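Local atomic coordinates of MNMC2 (PDB entry 3VYW), a protein that binds S-adenosylmethionine and acts as a bacterial tRNA methyltransferase in the modification of wobble uridine, without the oxidase domain usually fused to such enzymes. Residues L101-G106 against V190-F195. Sequence-based numbering, arbitrary orientation.
Sequences LDVGFG and VFHDAF. With SAM (S-adenosylmethionine), chain E.
Val-103 lies across from His-192 where two parallel strands, 101-103 and 190-192, end beside the methyl donor. From its CB, 3.6 Å from Phe-191 O and also against His-192 CA, the side chain forks over the imidazole. CG1, anti to the backbone N (chi1 170°), sits above the ring centre in a CH-pi contact, 4.0 Å from the centroid; CG2 comes over the same ring nearer ND1 and also touches Val-190 CG1. The other end of the imidazole is tied down by a hydrogen bond from NE2 to Leu-203 O. Between the backbones, Phe-191 N donates to Leu-101 O, Val-103 N to Phe-191 O at 2.9 Å, and Asp-193 N to Val-103 O. On the other face of the sheet, Asp-102 OD1 rests on Phe-191 CB and lies at the ring edge, in its plane, the carboxylate turned 87° from the ring, while OD2 is bonded to Ser-131 OG.

These are neighbouring central strands of the Rossmann-like methyltransferase sheet, and the glycine-containing loop 104-106 after the first receives the cofactor at their C-terminal ends. There the SAM amino N gives hydrogen bonds to Gly-104 O (2.8 Å) and Asp-193 OD2 (3.0 Å), one to each segment. Further along, the Phe-195 ring lies with one face under the sulfonium, SD being 3.8 Å above its plane and offset toward the rim, and its CE1 is 3.3 Å from C5'. With an alanine here, the sulfonium and C5' would probably lose this aromatic wall and Tyr-63 its stacking partner. Ala-194 O, bonded to Tyr-225 OH, lies 3.8 Å from SAM CE, the methyl carbon.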
# COMPACT_ATOMS: atom_id res chain seq x y z
N LEU A 101 0.62 -3.94 -11.19
CA LEU A 101 1.05 -2.65 -10.73
C LEU A 101 1.42 -2.83 -9.28
O LEU A 101 0.63 -3.18 -8.50
CB LEU A 101 -0.10 -1.68 -10.85
CG LEU A 101 0.13 -0.28 -11.33
CD1 LEU A 101 -0.58 0.76 -10.51
CD2 LEU A 101 1.60 -0.01 -11.34
N ASP A 102 2.67 -2.61 -8.94
CA ASP A 102 3.12 -2.86 -7.59
C ASP A 102 3.44 -1.60 -6.85
O ASP A 102 4.34 -0.93 -7.19
CB ASP A 102 4.35 -3.73 -7.64
CG ASP A 102 4.67 -4.34 -6.35
OD1 ASP A 102 3.75 -4.75 -5.68
OD2 ASP A 102 5.84 -4.42 -5.98
N VAL A 103 2.71 -1.31 -5.80
CA VAL A 103 2.92 -0.11 -5.04
C VAL A 103 3.82 -0.38 -3.85
O VAL A 103 3.39 -0.88 -2.87
CB VAL A 103 1.59 0.42 -4.54
CG1 VAL A 103 1.79 1.52 -3.56
CG2 VAL A 103 0.72 0.89 -5.65
N GLY A 104 5.09 -0.05 -3.97
CA GLY A 104 6.09 -0.32 -2.97
C GLY A 104 6.86 -1.59 -3.20
O GLY A 104 6.44 -2.62 -2.81
N PHE A 105 8.01 -1.50 -3.81
CA PHE A 105 8.73 -2.70 -4.13
C PHE A 105 9.12 -3.48 -2.90
O PHE A 105 9.04 -4.67 -2.88
CB PHE A 105 9.96 -2.40 -4.94
CG PHE A 105 10.76 -3.60 -5.23
CD1 PHE A 105 10.39 -4.43 -6.22
CD2 PHE A 105 11.82 -3.92 -4.47
CE1 PHE A 105 11.09 -5.55 -6.48
CE2 PHE A 105 12.53 -5.04 -4.72
CZ PHE A 105 12.16 -5.85 -5.73
N GLY A 106 9.54 -2.78 -1.87
CA GLY A 106 9.94 -3.39 -0.63
C GLY A 106 11.07 -4.36 -0.75
O GLY A 106 12.09 -4.03 -1.24
N VAL A 190 -3.33 -4.76 -8.86
CA VAL A 190 -2.54 -3.75 -8.21
C VAL A 190 -2.25 -4.26 -6.84
O VAL A 190 -3.14 -4.54 -6.12
CB VAL A 190 -3.32 -2.47 -8.03
CG1 VAL A 190 -2.48 -1.45 -7.30
CG2 VAL A 190 -3.83 -1.97 -9.34
N PHE A 191 -1.00 -4.39 -6.49
CA PHE A 191 -0.65 -4.82 -5.17
C PHE A 191 -0.32 -3.58 -4.42
O PHE A 191 0.71 -3.03 -4.61
CB PHE A 191 0.59 -5.67 -5.20
CG PHE A 191 0.40 -7.03 -5.75
CD1 PHE A 191 1.48 -7.73 -6.20
CD2 PHE A 191 -0.83 -7.59 -5.84
CE1 PHE A 191 1.32 -8.97 -6.72
CE2 PHE A 191 -0.99 -8.84 -6.34
CZ PHE A 191 0.09 -9.53 -6.78
N HIS A 192 -1.19 -3.12 -3.57
CA HIS A 192 -0.97 -1.87 -2.95
C HIS A 192 -0.43 -2.05 -1.60
O HIS A 192 -1.15 -2.19 -0.66
CB HIS A 192 -2.29 -1.18 -2.89
CG HIS A 192 -2.19 0.29 -2.69
ND1 HIS A 192 -2.57 1.13 -3.59
CD2 HIS A 192 -1.72 1.01 -1.66
CE1 HIS A 192 -2.35 2.35 -3.17
NE2 HIS A 192 -1.85 2.35 -1.98
N ASP A 193 0.87 -1.99 -1.48
CA ASP A 193 1.52 -2.38 -0.26
C ASP A 193 2.44 -1.34 0.26
O ASP A 193 3.62 -1.47 0.21
CB ASP A 193 2.31 -3.64 -0.51
CG ASP A 193 2.62 -4.36 0.72
OD1 ASP A 193 2.03 -4.06 1.74
OD2 ASP A 193 3.46 -5.23 0.70
N ALA A 194 1.86 -0.27 0.75
CA ALA A 194 2.57 0.76 1.43
C ALA A 194 2.55 0.47 2.91
O ALA A 194 1.93 -0.45 3.34
CB ALA A 194 1.96 2.09 1.13
N PHE A 195 3.24 1.28 3.66
CA PHE A 195 3.18 1.22 5.09
C PHE A 195 1.86 1.82 5.44
O PHE A 195 1.22 2.38 4.63
CB PHE A 195 4.34 1.97 5.75
CG PHE A 195 5.64 1.27 5.63
CD1 PHE A 195 6.58 1.74 4.79
CD2 PHE A 195 5.89 0.16 6.34
CE1 PHE A 195 7.76 1.10 4.65
CE2 PHE A 195 7.07 -0.49 6.22
CZ PHE A 195 8.01 -0.02 5.37
N SAM E . 5.88 -4.70 -0.95
CA SAM E . 7.05 -4.93 -0.19
C SAM E . 7.25 -6.39 -0.29
O SAM E . 8.26 -6.94 0.08
OXT SAM E . 6.39 -7.05 -0.79
CB SAM E . 6.77 -4.31 1.16
CG SAM E . 6.98 -2.80 1.00
SD SAM E . 6.73 -1.85 2.32
CE SAM E . 5.30 -2.26 2.98
C5' SAM E . 6.58 -0.25 1.89
C4' SAM E . 7.48 0.24 0.75
O4' SAM E . 6.92 1.41 0.18
C3' SAM E . 8.87 0.65 1.17
O3' SAM E . 9.81 0.20 0.22
C2' SAM E . 8.84 2.15 1.12
O2' SAM E . 10.11 2.67 0.84
C1' SAM E . 7.90 2.41 -0.00
N9 SAM E . 7.33 3.78 -0.05
C8 SAM E . 6.81 4.47 0.94
N7 SAM E . 6.39 5.65 0.54
C5 SAM E . 6.64 5.75 -0.73
C6 SAM E . 6.45 6.75 -1.77
N6 SAM E . 5.89 7.92 -1.53
N1 SAM E . 6.86 6.46 -2.98
C2 SAM E . 7.40 5.32 -3.26
N3 SAM E . 7.61 4.39 -2.38
C4 SAM E . 7.27 4.53 -1.11